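Local coordinates for protein ribosomal RNA methyltransferase, putative (Plasmodium falciparum, PDB 2PLW) that binds S-adenosylmethionine and probably transfers its methyl group to the 2'-hydroxyl of a uridine in ribosomal RNA, at residues L102-A115 with M140-K153. Residues are numbered along the deposited sequence; the frame is centred on the assembly and turned at random.
Sequences LQDKKIDIILSDAA and MEQYINIGGTYIVK. With SAM (S-adenosylmethionine), chain C.
Ile110 and Ile151 lie at the centre of a parallel strand pair, 109-112 beside 148-153, within the Rossmann-like sheet of this class I methyltransferase domain. Backbone bonds alternate across it: Ile110 N gives to Thr149 O (2.8 Å), Ile110 O receives Ile151 N, Ser112 N gives to Ile151 O, and Ser112 O receives Lys153 N. A separate short bridge, Ile107 N to Tyr143 O and Asn145 N to Ile107 O, ties the end of helix 122-143 and the residues just after it to Ile107.

Beta-branched isoleucine suits the extended backbone and fills the buried faces of the sheet. On one, Leu111 CD2 runs alongside Ile151, 4.0 Å from its CB. On the other, Ile110 CD1 touches both Met140 CG and Ile144 CD1 (3.7 Å to the latter). Met140 CG also rests over one face of the Tyr150 ring, near its rim.

Polar groups close the two ends. Asn145 ND2 donates to Asp108 OD1 (2.9 Å) on its syn side, tilted well out of the carboxylate plane, and OD2 accepts from Ile25 N on the adjoining strand. At the other end, Lys153, the predicted proton acceptor, bends at chi3 (64°) and brings NZ over the Asp113 carboxylate plane, forming a salt bridge to OD1 (2.9 Å), which Tyr190 also bonds. NZ meets Asp113 O too, from above its carbonyl plane (3.2 Å), so two Asp113 oxygens hold it. Asp113 OD2 accepts from the S-adenosylmethionine amino nitrogen N (2.8 Å). One carboxylate thus links cofactor and presumed catalytic lysine, consistent with the strand ends placing both for methyl transfer.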
loop_
_atom_site.group_PDB
_atom_site.type_symbol
_atom_site.label_atom_id
_atom_site.label_comp_id
_atom_site.label_asym_id
_atom_site.label_seq_id
_atom_site.Cartn_x
_atom_site.Cartn_y
_atom_site.Cartn_z
ATOM N N LEU A 102 -3.363 8.428 -14.226
ATOM C CA LEU A 102 -4.058 9.383 -13.362
ATOM C C LEU A 102 -4.330 10.751 -13.983
ATOM O O LEU A 102 -5.256 11.443 -13.544
ATOM C CB LEU A 102 -3.249 9.623 -12.074
ATOM C CG LEU A 102 -2.976 8.438 -11.143
ATOM C CD1 LEU A 102 -1.991 8.853 -10.091
ATOM C CD2 LEU A 102 -4.290 7.940 -10.538
ATOM N N GLN A 103 -3.483 11.158 -14.936
ATOM C CA GLN A 103 -3.449 12.543 -15.424
ATOM C C GLN A 103 -3.253 13.522 -14.261
ATOM O O GLN A 103 -2.153 13.632 -13.728
ATOM C CB GLN A 103 -4.696 12.885 -16.253
ATOM C CG GLN A 103 -4.900 12.013 -17.487
ATOM C CD GLN A 103 -3.667 11.965 -18.363
ATOM O OE1 GLN A 103 -3.095 13.011 -18.720
ATOM N NE2 GLN A 103 -3.242 10.753 -18.721
ATOM N N ASP A 104 -4.312 14.214 -13.867
ATOM C CA ASP A 104 -4.226 15.224 -12.812
ATOM C C ASP A 104 -4.796 14.754 -11.466
ATOM O O ASP A 104 -4.946 15.552 -10.518
ATOM C CB ASP A 104 -4.907 16.510 -13.285
ATOM C CG ASP A 104 -4.089 17.243 -14.346
ATOM O OD1 ASP A 104 -2.855 17.047 -14.377
ATOM O OD2 ASP A 104 -4.678 18.011 -15.140
ATOM N N LYS A 105 -5.092 13.460 -11.372
ATOM C CA LYS A 105 -5.769 12.929 -10.200
ATOM C C LYS A 105 -4.798 12.336 -9.191
ATOM O O LYS A 105 -3.725 11.870 -9.541
ATOM C CB LYS A 105 -6.801 11.883 -10.607
ATOM C CG LYS A 105 -8.013 12.459 -11.334
ATOM C CD LYS A 105 -9.008 11.362 -11.717
ATOM C CE LYS A 105 -8.457 10.518 -12.877
ATOM N NZ LYS A 105 -8.450 11.285 -14.170
ATOM N N LYS A 106 -5.192 12.372 -7.932
ATOM C CA LYS A 106 -4.475 11.638 -6.903
ATOM C C LYS A 106 -5.233 10.343 -6.558
ATOM O O LYS A 106 -6.255 10.032 -7.160
ATOM C CB LYS A 106 -4.172 12.528 -5.693
ATOM C CG LYS A 106 -3.079 13.574 -6.010
ATOM C CD LYS A 106 -2.531 14.184 -4.761
ATOM C CE LYS A 106 -1.551 15.283 -5.057
ATOM N NZ LYS A 106 -0.992 15.824 -3.828
ATOM N N ILE A 107 -4.664 9.560 -5.656
ATOM C CA ILE A 107 -5.056 8.191 -5.446
ATOM C C ILE A 107 -5.815 8.123 -4.120
ATOM O O ILE A 107 -5.319 8.581 -3.125
ATOM C CB ILE A 107 -3.782 7.285 -5.370
ATOM C CG1 ILE A 107 -2.975 7.405 -6.674
ATOM C CG2 ILE A 107 -4.153 5.822 -5.124
ATOM C CD1 ILE A 107 -1.785 6.521 -6.713
ATOM N N ASP A 108 -7.008 7.549 -4.114
ATOM C CA ASP A 108 -7.828 7.535 -2.906
ATOM C C ASP A 108 -7.462 6.519 -1.833
ATOM O O ASP A 108 -7.680 6.766 -0.635
ATOM C CB ASP A 108 -9.288 7.348 -3.298
ATOM C CG ASP A 108 -9.756 8.418 -4.236
ATOM O OD1 ASP A 108 -9.891 9.560 -3.779
ATOM O OD2 ASP A 108 -9.922 8.140 -5.445
ATOM N N ILE A 109 -6.962 5.366 -2.266
ATOM C CA ILE A 109 -6.624 4.284 -1.372
ATOM C C ILE A 109 -5.290 3.730 -1.803
ATOM O O ILE A 109 -5.122 3.312 -2.965
ATOM C CB ILE A 109 -7.691 3.152 -1.399
ATOM C CG1 ILE A 109 -9.080 3.713 -1.099
ATOM C CG2 ILE A 109 -7.304 2.055 -0.430
ATOM C CD1 ILE A 109 -10.243 2.748 -1.491
ATOM N N ILE A 110 -4.329 3.790 -0.893
ATOM C CA ILE A 110 -3.018 3.228 -1.182
ATOM C C ILE A 110 -2.764 2.118 -0.175
ATOM O O ILE A 110 -2.756 2.354 1.025
ATOM C CB ILE A 110 -1.917 4.301 -1.151
ATOM C CG1 ILE A 110 -2.127 5.311 -2.287
ATOM C CG2 ILE A 110 -0.525 3.647 -1.304
ATOM C CD1 ILE A 110 -1.133 6.515 -2.202
ATOM N N LEU A 111 -2.575 0.920 -0.702
ATOM C CA LEU A 111 -2.345 -0.282 0.097
ATOM C C LEU A 111 -0.936 -0.794 -0.180
ATOM O O LEU A 111 -0.465 -0.765 -1.318
ATOM C CB LEU A 111 -3.341 -1.386 -0.282
ATOM C CG LEU A 111 -4.831 -0.999 -0.323
ATOM C CD1 LEU A 111 -5.719 -2.103 -0.912
ATOM C CD2 LEU A 111 -5.341 -0.608 1.067
ATOM N N SER A 112 -0.275 -1.278 0.858
ATOM C CA SER A 112 0.990 -1.954 0.666
ATOM C C SER A 112 1.059 -3.242 1.464
ATOM O O SER A 112 0.963 -3.238 2.695
ATOM C CB SER A 112 2.168 -1.049 1.030
ATOM O OG SER A 112 3.347 -1.810 1.048
ATOM N N ASP A 113 1.234 -4.333 0.731
ATOM C CA ASP A 113 1.547 -5.635 1.311
ATOM C C ASP A 113 3.017 -5.978 1.035
ATOM O O ASP A 113 3.415 -7.148 1.133
ATOM C CB ASP A 113 0.630 -6.707 0.697
ATOM C CG ASP A 113 0.614 -8.003 1.495
ATOM O OD1 ASP A 113 0.690 -7.923 2.746
ATOM O OD2 ASP A 113 0.505 -9.086 0.860
ATOM N N ALA A 114 3.842 -4.974 0.713
ATOM C CA ALA A 114 5.262 -5.217 0.406
ATOM C C ALA A 114 6.046 -5.613 1.663
ATOM O O ALA A 114 5.689 -5.235 2.772
ATOM C CB ALA A 114 5.910 -3.970 -0.226
ATOM N N ALA A 115 7.114 -6.380 1.463
ATOM C CA ALA A 115 8.021 -6.739 2.553
ATOM C C ALA A 115 9.429 -6.938 1.992
ATOM O O ALA A 115 9.593 -7.228 0.814
ATOM C CB ALA A 115 7.528 -7.999 3.284
ATOM N N MET A 140 3.826 7.593 -0.904
ATOM C CA MET A 140 2.381 7.760 -0.608
ATOM C C MET A 140 1.989 9.237 -0.469
ATOM O O MET A 140 0.991 9.704 -1.053
ATOM C CB MET A 140 2.014 6.947 0.666
ATOM C CG MET A 140 0.567 7.259 1.233
ATOM S SD MET A 140 0.397 8.724 2.143
ATOM C CE MET A 140 1.449 8.415 3.555
ATOM N N GLU A 141 2.784 9.982 0.290
ATOM C CA GLU A 141 2.512 11.389 0.519
ATOM C C GLU A 141 2.372 12.195 -0.760
ATOM O O GLU A 141 1.641 13.195 -0.793
ATOM C CB GLU A 141 3.649 12.002 1.314
ATOM C CG GLU A 141 3.544 11.928 2.807
ATOM C CD GLU A 141 4.352 13.052 3.414
ATOM O OE1 GLU A 141 5.582 13.041 3.215
ATOM O OE2 GLU A 141 3.754 13.979 4.022
ATOM N N GLN A 142 3.105 11.789 -1.800
ATOM C CA GLN A 142 3.059 12.490 -3.087
ATOM C C GLN A 142 1.778 12.227 -3.827
ATOM O O GLN A 142 1.282 13.121 -4.507
ATOM C CB GLN A 142 4.248 12.067 -3.963
ATOM C CG GLN A 142 5.620 12.384 -3.321
ATOM C CD GLN A 142 6.768 11.693 -4.050
ATOM O OE1 GLN A 142 6.875 11.764 -5.270
ATOM N NE2 GLN A 142 7.594 10.978 -3.300
ATOM N N TYR A 143 1.234 11.014 -3.669
ATOM C CA TYR A 143 0.146 10.532 -4.551
ATOM C C TYR A 143 -1.219 10.393 -3.892
ATOM O O TYR A 143 -2.206 10.261 -4.593
ATOM C CB TYR A 143 0.541 9.214 -5.254
ATOM C CG TYR A 143 1.585 9.491 -6.321
ATOM C CD1 TYR A 143 1.198 9.969 -7.562
ATOM C CD2 TYR A 143 2.941 9.310 -6.051
ATOM C CE1 TYR A 143 2.152 10.280 -8.551
ATOM C CE2 TYR A 143 3.926 9.625 -7.044
ATOM C CZ TYR A 143 3.501 10.098 -8.274
ATOM O OH TYR A 143 4.410 10.426 -9.282
ATOM N N ILE A 144 -1.262 10.455 -2.570
ATOM C CA ILE A 144 -2.513 10.229 -1.855
ATOM C C ILE A 144 -3.418 11.465 -1.969
ATOM O O ILE A 144 -2.951 12.603 -1.856
ATOM C CB ILE A 144 -2.287 9.854 -0.364
ATOM C CG1 ILE A 144 -3.578 9.295 0.251
ATOM C CG2 ILE A 144 -1.759 11.020 0.452
ATOM C CD1 ILE A 144 -3.815 7.914 -0.076
ATOM N N ASN A 145 -4.702 11.208 -2.198
ATOM C CA ASN A 145 -5.728 12.244 -2.221
ATOM C C ASN A 145 -6.080 12.681 -0.807
ATOM O O ASN A 145 -5.996 11.893 0.132
ATOM C CB ASN A 145 -6.988 11.684 -2.852
ATOM C CG ASN A 145 -7.774 12.712 -3.602
ATOM O OD1 ASN A 145 -7.454 13.903 -3.619
ATOM N ND2 ASN A 145 -8.853 12.257 -4.228
ATOM N N ILE A 146 -6.441 13.944 -0.651
ATOM C CA ILE A 146 -6.971 14.429 0.622
ATOM C C ILE A 146 -8.161 13.559 0.950
ATOM O O ILE A 146 -8.974 13.232 0.078
ATOM C CB ILE A 146 -7.405 15.900 0.514
ATOM C CG1 ILE A 146 -6.189 16.814 0.298
ATOM C CG2 ILE A 146 -8.228 16.322 1.750
ATOM C CD1 ILE A 146 -5.192 16.801 1.410
ATOM N N GLY A 147 -8.198 13.091 2.188
ATOM C CA GLY A 147 -9.305 12.224 2.611
ATOM C C GLY A 147 -9.006 10.759 2.366
ATOM O O GLY A 147 -9.796 9.887 2.725
ATOM N N GLY A 148 -7.843 10.479 1.756
ATOM C CA GLY A 148 -7.500 9.138 1.349
ATOM C C GLY A 148 -7.093 8.211 2.511
ATOM O O GLY A 148 -6.783 8.682 3.627
ATOM N N THR A 149 -7.137 6.913 2.210
ATOM C CA THR A 149 -6.765 5.812 3.133
ATOM C C THR A 149 -5.428 5.202 2.729
ATOM O O THR A 149 -5.156 4.980 1.560
ATOM C CB THR A 149 -7.865 4.699 3.139
ATOM O OG1 THR A 149 -9.090 5.255 3.625
ATOM C CG2 THR A 149 -7.491 3.493 4.010
ATOM N N TYR A 150 -4.605 4.905 3.720
ATOM C CA TYR A 150 -3.297 4.309 3.465
ATOM C C TYR A 150 -3.127 3.179 4.436
ATOM O O TYR A 150 -3.268 3.400 5.644
ATOM C CB TYR A 150 -2.239 5.367 3.722
ATOM C CG TYR A 150 -0.803 4.875 3.744
ATOM C CD1 TYR A 150 -0.306 4.070 2.703
ATOM C CD2 TYR A 150 0.083 5.327 4.724
ATOM C CE1 TYR A 150 1.056 3.654 2.676
ATOM C CE2 TYR A 150 1.443 4.923 4.711
ATOM C CZ TYR A 150 1.913 4.101 3.685
ATOM O OH TYR A 150 3.235 3.693 3.657
ATOM N N ILE A 151 -2.844 1.986 3.919
ATOM C CA ILE A 151 -2.583 0.810 4.766
ATOM C C ILE A 151 -1.249 0.202 4.382
ATOM O O ILE A 151 -0.986 -0.074 3.219
ATOM C CB ILE A 151 -3.723 -0.232 4.669
ATOM C CG1 ILE A 151 -5.035 0.458 5.025
ATOM C CG2 ILE A 151 -3.415 -1.374 5.634
ATOM C CD1 ILE A 151 -6.245 -0.456 4.972
ATOM N N VAL A 152 -0.361 0.039 5.358
ATOM C CA VAL A 152 0.979 -0.443 5.028
ATOM C C VAL A 152 1.417 -1.513 6.020
ATOM O O VAL A 152 1.266 -1.350 7.238
ATOM C CB VAL A 152 2.000 0.726 4.955
ATOM C CG1 VAL A 152 2.048 1.527 6.265
ATOM C CG2 VAL A 152 3.396 0.233 4.533
ATOM N N LYS A 153 1.948 -2.601 5.478
ATOM C CA LYS A 153 2.479 -3.678 6.324
ATOM C C LYS A 153 3.901 -3.383 6.812
ATOM O O LYS A 153 4.695 -2.761 6.111
ATOM C CB LYS A 153 2.434 -5.010 5.564
ATOM C CG LYS A 153 2.730 -6.236 6.430
ATOM C CD LYS A 153 2.567 -7.531 5.630
ATOM C CE LYS A 153 3.517 -7.724 4.482
ATOM N NZ LYS A 153 3.164 -8.965 3.718
HETATM N N SAM C . -0.465 -8.789 -1.724
HETATM C CA SAM C . 0.111 -9.716 -2.755
HETATM C C SAM C . -0.951 -10.658 -3.323
HETATM O O SAM C . -2.015 -10.790 -2.717
HETATM O OXT SAM C . -0.800 -11.276 -4.384
HETATM C CB SAM C . 1.270 -10.508 -2.136
HETATM C CG SAM C . 2.441 -9.552 -1.911
HETATM S SD SAM C . 4.027 -10.344 -1.581
HETATM C CE SAM C . 3.672 -10.964 0.071
HETATM C "C5'" SAM C . 5.104 -8.930 -1.230
HETATM C "C4'" SAM C . 5.561 -8.257 -2.526
HETATM O "O4'" SAM C . 6.196 -7.023 -2.183
HETATM C "C3'" SAM C . 6.582 -9.058 -3.371
HETATM O "O3'" SAM C . 6.014 -9.478 -4.593
HETATM C "C2'" SAM C . 7.737 -8.071 -3.599
HETATM O "O2'" SAM C . 8.320 -8.068 -4.898
HETATM C "C1'" SAM C . 7.079 -6.743 -3.272
HETATM N N9 SAM C . 7.983 -5.652 -2.901
HETATM C C8 SAM C . 8.940 -5.621 -1.908
HETATM N N7 SAM C . 9.507 -4.396 -1.896
HETATM C C5 SAM C . 8.914 -3.652 -2.866
HETATM C C6 SAM C . 9.081 -2.336 -3.301
HETATM N N6 SAM C . 9.976 -1.535 -2.739
HETATM N N1 SAM C . 8.309 -1.846 -4.324
HETATM C C2 SAM C . 7.355 -2.634 -4.942
HETATM N N3 SAM C . 7.174 -3.934 -4.507
HETATM C C4 SAM C . 7.953 -4.430 -3.502
HETATM O O HOH W 1 -0.740 14.113 -1.777
HETATM O O HOH W 2 -3.643 15.414 -1.779
HETATM O O HOH W 3 1.394 15.883 -2.432
HETATM O O HOH W 4 -9.786 10.151 -1.005
HETATM O O HOH W 5 4.508 -2.861 3.254
#